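Local coordinates for protein methanosaeta concilii ACLY-B (Methanothrix soehngenii, PDB 6ZNW) that binds citryl-CoA and is probably a subunit of an ATP-citrate lyase, which uses ATP and coenzyme A to split citrate into acetyl-CoA and oxaloacetate, at residues K14-G19 with A44-S49; T70-A75 with L101-I106. All coordinates share one frame; numbering follows the deposited sequence.

Both contacts belong to the N-terminal Rossmann-like part of the chain, with their centres about 11 Å apart. Interaction 1 is buried in the middle of the sheet: two neighbouring parallel strands share backbone hydrogen bonds, and apolar side chains line up over them. Interaction 2 lies one layer out and only partly buried, where the start of helix 71-77 meets the loop leaving helix 93-102; there the contact is made by side-chain packing. The two meet chiefly at F16, whose CZ lies 3.4 Å from A74 O and whose CD2 is 3.6 Å from I106 CD1. Helix 71-77 covers the sheet face bearing F16, Y18 and I46 with one side and takes E103 and T105 of interaction 2 on another.

Interaction 1: residues K14-G19 with A44-S49; sequences KAFVYG and AIINPS. With Q5B ((3S)-citryl-Coenzyme A), chain F.
Y18 and I46 face each other across two adjacent parallel strands, 15-18 and 42-46, which with helix 22-34 make a beta-alpha-beta unit of a Rossmann-like fold. With CG of Y18 anti to the backbone N (chi1 -173°), the ring stands up from the sheet, and its CD2/CE2 side is turned to I46. The isoleucine crosses it at about a right angle: I46 CG2 touches Y18 CD2 at 3.6 Å, and I46 O lies over one face of the ring. Farther out, P48 CG comes obliquely to within 3.6 Å of Y18 OH.

The other branch of I46 reaches back along the same face, its CD1 packing against F16 CB at 3.7 Å. F16 therefore sits on the other flank of this isoleucine, its ring turned with the CD1 edge toward A44: the methyl A44 CB is 3.9 Å from F16 CD1, and A44 O meets the ring edge in plane. I71 and A74 of helix 71-77 cover this side. V17 and I45 point to the opposite face, where I45 also packs on L65 and M67 of strand 61-68.

In the backbone, the V17 N to A44 O bond is the longer at 3.2 Å; I46 N to V17 O and G19 N to I46 O are both 2.8 Å. Past the strand end the chain turns to the 3'-phosphate of citryl-CoA, a ligand also gripped by H415 and R501 of the second subunit and R597 of the third. Here S49 OG faces phosphate oxygen O12 of the ligand, but their modelled separation of 2.4 Å is too short to trust in detail.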
loop_
_atom_site.group_PDB
_atom_site.type_symbol
_atom_site.label_atom_id
_atom_site.label_comp_id
_atom_site.label_asym_id
_atom_site.label_seq_id
_atom_site.Cartn_x
_atom_site.Cartn_y
_atom_site.Cartn_z
ATOM N N LYS B 14 1.807 -0.880 51.511
ATOM C CA LYS B 14 1.700 -0.546 50.092
ATOM C C LYS B 14 2.788 0.482 49.767
ATOM O O LYS B 14 3.107 1.338 50.600
ATOM C CB LYS B 14 0.295 -0.048 49.740
ATOM C CG LYS B 14 -0.740 -1.164 49.725
ATOM C CD LYS B 14 -0.656 -1.986 48.451
ATOM C CE LYS B 14 -1.805 -2.962 48.379
ATOM N NZ LYS B 14 -1.513 -4.221 49.120
ATOM N N ALA B 15 3.405 0.358 48.587
ATOM C CA ALA B 15 4.550 1.182 48.247
ATOM C C ALA B 15 4.548 1.722 46.833
ATOM O O ALA B 15 3.906 1.167 45.961
ATOM C CB ALA B 15 5.832 0.377 48.492
ATOM N N PHE B 16 5.282 2.811 46.610
ATOM C CA PHE B 16 5.528 3.351 45.288
ATOM C C PHE B 16 6.983 3.039 44.984
ATOM O O PHE B 16 7.825 3.050 45.885
ATOM C CB PHE B 16 5.377 4.866 45.266
ATOM C CG PHE B 16 4.011 5.391 45.601
ATOM C CD1 PHE B 16 2.901 4.987 44.880
ATOM C CD2 PHE B 16 3.846 6.362 46.570
ATOM C CE1 PHE B 16 1.641 5.505 45.165
ATOM C CE2 PHE B 16 2.588 6.883 46.844
ATOM C CZ PHE B 16 1.495 6.451 46.138
ATOM N N VAL B 17 7.284 2.765 43.722
ATOM C CA VAL B 17 8.659 2.569 43.299
ATOM C C VAL B 17 8.967 3.793 42.445
ATOM O O VAL B 17 8.319 3.998 41.426
ATOM C CB VAL B 17 8.885 1.243 42.531
ATOM C CG1 VAL B 17 10.289 1.192 41.943
ATOM C CG2 VAL B 17 8.644 0.040 43.432
ATOM N N TYR B 18 9.869 4.664 42.918
ATOM C CA TYR B 18 10.276 5.839 42.164
ATOM C C TYR B 18 11.435 5.409 41.258
ATOM O O TYR B 18 12.501 5.018 41.739
ATOM C CB TYR B 18 10.702 7.007 43.087
ATOM C CG TYR B 18 10.966 8.276 42.309
ATOM C CD1 TYR B 18 12.161 8.463 41.635
ATOM C CD2 TYR B 18 9.986 9.245 42.173
ATOM C CE1 TYR B 18 12.393 9.603 40.875
ATOM C CE2 TYR B 18 10.204 10.392 41.416
ATOM C CZ TYR B 18 11.407 10.560 40.753
ATOM O OH TYR B 18 11.655 11.696 40.012
ATOM N N GLY B 19 11.214 5.512 39.957
ATOM C CA GLY B 19 12.174 5.113 38.942
ATOM C C GLY B 19 11.691 3.844 38.261
ATOM O O GLY B 19 11.202 2.936 38.929
ATOM N N ALA B 44 1.811 1.879 42.754
ATOM C CA ALA B 44 2.120 2.553 41.487
ATOM C C ALA B 44 3.623 2.754 41.299
ATOM O O ALA B 44 4.389 2.659 42.252
ATOM C CB ALA B 44 1.385 3.906 41.407
ATOM N N ILE B 45 4.042 3.006 40.059
ATOM C CA ILE B 45 5.414 3.313 39.721
ATOM C C ILE B 45 5.455 4.802 39.408
ATOM O O ILE B 45 4.547 5.319 38.757
ATOM C CB ILE B 45 5.866 2.486 38.494
ATOM C CG1 ILE B 45 5.784 0.980 38.779
ATOM C CG2 ILE B 45 7.270 2.895 38.010
ATOM C CD1 ILE B 45 5.386 0.212 37.603
ATOM N N ILE B 46 6.494 5.498 39.875
ATOM C CA ILE B 46 6.663 6.900 39.539
ATOM C C ILE B 46 7.771 6.971 38.487
ATOM O O ILE B 46 8.911 6.636 38.768
ATOM C CB ILE B 46 6.872 7.802 40.775
ATOM C CG1 ILE B 46 5.780 7.509 41.835
ATOM C CG2 ILE B 46 6.857 9.279 40.364
ATOM C CD1 ILE B 46 6.106 7.926 43.228
ATOM N N ASN B 47 7.395 7.266 37.243
ATOM C CA ASN B 47 8.310 7.365 36.117
ATOM C C ASN B 47 8.294 8.819 35.637
ATOM O O ASN B 47 7.343 9.244 34.975
ATOM C CB ASN B 47 7.881 6.402 35.004
ATOM C CG ASN B 47 8.856 6.280 33.856
ATOM O OD1 ASN B 47 9.834 7.026 33.747
ATOM N ND2 ASN B 47 8.605 5.334 32.964
ATOM N N PRO B 48 9.333 9.601 35.985
ATOM C CA PRO B 48 9.339 11.025 35.598
ATOM C C PRO B 48 9.309 11.292 34.093
ATOM O O PRO B 48 8.872 12.359 33.657
ATOM C CB PRO B 48 10.599 11.596 36.266
ATOM C CG PRO B 48 11.404 10.432 36.689
ATOM C CD PRO B 48 10.506 9.235 36.802
ATOM N N SER B 49 9.714 10.311 33.300
ATOM C CA SER B 49 9.743 10.447 31.857
ATOM C C SER B 49 8.399 10.127 31.195
ATOM O O SER B 49 8.143 10.616 30.090
ATOM C CB SER B 49 10.818 9.521 31.296
ATOM O OG SER B 49 10.776 9.407 29.881
HETATM N N Q5B F . 15.428 7.304 24.223
HETATM C C Q5B F . 12.809 3.434 18.141
HETATM O O Q5B F . 13.262 2.574 20.739
HETATM C C1 Q5B F . 14.191 3.630 18.786
HETATM C C10 Q5B F . 15.783 8.202 22.248
HETATM C C11 Q5B F . 15.779 8.478 23.603
HETATM C C12 Q5B F . 16.362 10.581 23.271
HETATM C C13 Q5B F . 16.097 9.268 21.385
HETATM C C14 Q5B F . 14.264 5.024 19.466
HETATM C C15 Q5B F . 13.845 6.198 18.577
HETATM C C16 Q5B F . 14.564 8.015 17.097
HETATM C C17 Q5B F . 14.091 7.489 15.755
HETATM C C18 Q5B F . 15.230 6.958 14.913
HETATM C C19 Q5B F . 15.974 5.241 13.339
HETATM C C2 Q5B F . 15.282 3.484 17.708
HETATM C C20 Q5B F . 16.638 3.984 13.874
HETATM C C21 Q5B F . 16.605 2.366 11.639
HETATM C C22 Q5B F . 17.252 1.455 10.629
HETATM C C23 Q5B F . 17.666 0.064 11.136
HETATM C C24 Q5B F . 16.701 -0.457 12.219
HETATM C C25 Q5B F . 17.017 -1.733 13.010
HETATM C C26 Q5B F . 17.676 -0.881 9.922
HETATM C C3 Q5B F . 14.362 2.531 19.825
HETATM C C4 Q5B F . 14.008 4.001 25.649
HETATM C C5 Q5B F . 14.576 5.040 26.602
HETATM C C6 Q5B F . 13.635 6.130 27.112
HETATM C C7 Q5B F . 13.737 7.207 26.034
HETATM C C8 Q5B F . 15.214 7.098 25.647
HETATM C C9 Q5B F . 15.248 6.391 23.217
HETATM N N1 Q5B F . 15.450 6.875 22.016
HETATM N N2 Q5B F . 16.064 9.650 24.180
HETATM N N3 Q5B F . 16.386 10.468 21.943
HETATM N N4 Q5B F . 16.081 9.174 20.057
HETATM N N5 Q5B F . 14.830 6.940 18.040
HETATM N N6 Q5B F . 15.011 5.810 14.273
HETATM O O1 Q5B F . 14.082 0.804 22.375
HETATM O O10 Q5B F . 12.900 5.801 30.327
HETATM O O11 Q5B F . 14.823 7.537 30.629
HETATM O O12 Q5B F . 12.729 8.162 29.327
HETATM O O13 Q5B F . 12.646 6.419 18.363
HETATM O O14 Q5B F . 16.275 7.589 14.793
HETATM O O15 Q5B F . 15.425 2.470 11.782
HETATM O O16 Q5B F . 16.400 -2.015 14.050
HETATM O O17 Q5B F . 17.996 -2.510 12.524
HETATM O O18 Q5B F . 16.764 -1.639 9.679
HETATM O O19 Q5B F . 18.697 -0.699 9.082
HETATM O O2 Q5B F . 11.550 1.262 21.834
HETATM O O20 Q5B F . 18.967 0.173 11.717
HETATM O O21 Q5B F . 15.549 5.221 20.045
HETATM O O3 Q5B F . 12.971 2.911 23.141
HETATM O O4 Q5B F . 11.510 5.062 22.800
HETATM O O5 Q5B F . 10.746 3.191 24.340
HETATM O O6 Q5B F . 12.821 4.518 25.007
HETATM O O7 Q5B F . 15.642 5.784 25.970
HETATM O O8 Q5B F . 13.370 8.532 26.403
HETATM O O9 Q5B F . 14.319 6.625 28.284
HETATM P P Q5B F . 12.980 1.760 22.036
HETATM P P1 Q5B F . 11.940 3.970 23.748
HETATM P P2 Q5B F . 13.670 6.997 29.717
HETATM S S Q5B F . 17.755 3.249 12.621
#

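Interaction 2: residues T70-A75 with L101-I106; sequences TIPLAA and LKEDTI
E103 lays its side chain against I71, P72 and A75 of helix 71-77, and the contact is van der Waals packing. Its chain bends at chi2 (-63°), which brings the carboxylate round to the helix: OE1 sits 3.4 Å from A75 CB, while OE2 lies 3.6 Å from P72 CG, the proline crossing the glutamate at about a right angle. Nearer the backbone, E103 CG meets I71 CG2 at 3.9 Å. T105 adds a second methyl contact, its CG2 4.0 Å from A75 CB, so the one methyl of A75 meets both residues of the loop.

The hydrogen bonds of the two segments are made within each of them or to residues outside the contact. T70 N-caps the helix, its OG1 accepting a weak bond from L73 N, and A75 N bonds to I71 O one turn on. In the loop, E103 to I106 forms a type I beta turn with I106 N 3.3 Å from E103 O. Around it, K133 NZ bonds to the carbonyls of L101 and I106.

That turn links helix 93-102 to strand 108-111, the next parallel strand after 83-86, so the contact sets helix 71-77 against the return leg of a beta-alpha-beta crossover in a Rossmann-like fold.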
loop_
_atom_site.group_PDB
_atom_site.type_symbol
_atom_site.label_atom_id
_atom_site.label_comp_id
_atom_site.label_asym_id
_atom_site.label_seq_id
_atom_site.Cartn_x
_atom_site.Cartn_y
_atom_site.Cartn_z
ATOM N N THR B 70 4.641 12.141 38.478
ATOM C CA THR B 70 5.110 12.804 39.703
ATOM C C THR B 70 4.684 12.094 41.000
ATOM O O THR B 70 3.733 11.313 40.989
ATOM C CB THR B 70 4.651 14.280 39.726
ATOM O OG1 THR B 70 3.267 14.366 40.075
ATOM C CG2 THR B 70 4.910 15.015 38.417
ATOM N N ILE B 71 5.378 12.394 42.119
ATOM C CA ILE B 71 5.073 11.866 43.454
ATOM C C ILE B 71 3.696 12.368 43.949
ATOM O O ILE B 71 2.882 11.529 44.333
ATOM C CB ILE B 71 6.234 12.129 44.470
ATOM C CG1 ILE B 71 7.481 11.298 44.112
ATOM C CG2 ILE B 71 5.801 11.888 45.923
ATOM C CD1 ILE B 71 8.755 11.797 44.731
ATOM N N PRO B 72 3.365 13.686 43.887
ATOM C CA PRO B 72 2.028 14.122 44.329
ATOM C C PRO B 72 0.866 13.487 43.563
ATOM O O PRO B 72 -0.173 13.248 44.162
ATOM C CB PRO B 72 2.057 15.642 44.115
ATOM C CG PRO B 72 3.499 16.006 44.138
ATOM C CD PRO B 72 4.185 14.845 43.474
ATOM N N LEU B 73 1.020 13.223 42.252
ATOM C CA LEU B 73 -0.058 12.615 41.462
ATOM C C LEU B 73 -0.291 11.169 41.884
ATOM O O LEU B 73 -1.439 10.754 42.006
ATOM C CB LEU B 73 0.218 12.696 39.952
ATOM C CG LEU B 73 -0.071 14.034 39.280
ATOM C CD1 LEU B 73 0.501 14.069 37.879
ATOM C CD2 LEU B 73 -1.544 14.317 39.241
ATOM N N ALA B 74 0.792 10.420 42.141
ATOM C CA ALA B 74 0.704 9.039 42.592
ATOM C C ALA B 74 0.128 8.961 44.008
ATOM O O ALA B 74 -0.764 8.163 44.249
ATOM C CB ALA B 74 2.074 8.379 42.541
ATOM N N ALA B 75 0.588 9.821 44.921
ATOM C CA ALA B 75 0.112 9.850 46.302
ATOM C C ALA B 75 -1.375 10.145 46.378
ATOM O O ALA B 75 -2.073 9.520 47.169
ATOM C CB ALA B 75 0.887 10.883 47.101
ATOM N N LEU B 101 8.721 13.068 51.508
ATOM C CA LEU B 101 8.606 13.357 52.948
ATOM C C LEU B 101 7.567 14.464 53.223
ATOM O O LEU B 101 6.927 14.456 54.270
ATOM C CB LEU B 101 9.975 13.727 53.582
ATOM C CG LEU B 101 11.035 12.612 53.744
ATOM C CD1 LEU B 101 12.353 13.180 54.259
ATOM C CD2 LEU B 101 10.557 11.492 54.665
ATOM N N LYS B 102 7.387 15.400 52.276
ATOM C CA LYS B 102 6.394 16.468 52.395
ATOM C C LYS B 102 4.949 15.966 52.159
ATOM O O LYS B 102 3.999 16.645 52.553
ATOM C CB LYS B 102 6.752 17.651 51.480
ATOM C CG LYS B 102 7.896 18.492 52.049
ATOM C CD LYS B 102 8.743 19.188 50.981
ATOM C CE LYS B 102 10.045 19.692 51.572
ATOM N NZ LYS B 102 10.899 20.383 50.567
ATOM N N GLU B 103 4.784 14.776 51.543
ATOM C CA GLU B 103 3.476 14.153 51.320
ATOM C C GLU B 103 2.996 13.591 52.660
ATOM O O GLU B 103 3.718 12.819 53.290
ATOM C CB GLU B 103 3.570 13.012 50.284
ATOM C CG GLU B 103 3.756 13.466 48.846
ATOM C CD GLU B 103 2.616 14.288 48.281
ATOM O OE1 GLU B 103 1.441 13.953 48.552
ATOM O OE2 GLU B 103 2.902 15.273 47.561
ATOM N N ASP B 104 1.793 13.987 53.102
ATOM C CA ASP B 104 1.230 13.548 54.386
ATOM C C ASP B 104 1.047 12.030 54.487
ATOM O O ASP B 104 1.137 11.464 55.574
ATOM C CB ASP B 104 -0.119 14.242 54.651
ATOM C CG ASP B 104 -0.007 15.726 54.908
ATOM O OD1 ASP B 104 1.071 16.170 55.374
ATOM O OD2 ASP B 104 -1.000 16.448 54.662
ATOM N N THR B 105 0.798 11.381 53.361
ATOM C CA THR B 105 0.536 9.951 53.334
ATOM C C THR B 105 1.824 9.074 53.264
ATOM O O THR B 105 1.734 7.892 53.583
ATOM C CB THR B 105 -0.477 9.642 52.240
ATOM O OG1 THR B 105 -0.649 8.235 52.162
ATOM C CG2 THR B 105 -0.107 10.250 50.893
ATOM N N ILE B 106 3.001 9.627 52.897
ATOM C CA ILE B 106 4.239 8.832 52.879
ATOM C C ILE B 106 4.964 8.940 54.229
ATOM O O ILE B 106 5.181 10.040 54.723
ATOM C CB ILE B 106 5.153 9.163 51.673
ATOM C CG1 ILE B 106 4.485 8.770 50.343
ATOM C CG2 ILE B 106 6.561 8.542 51.824
ATOM C CD1 ILE B 106 4.468 7.305 50.019
#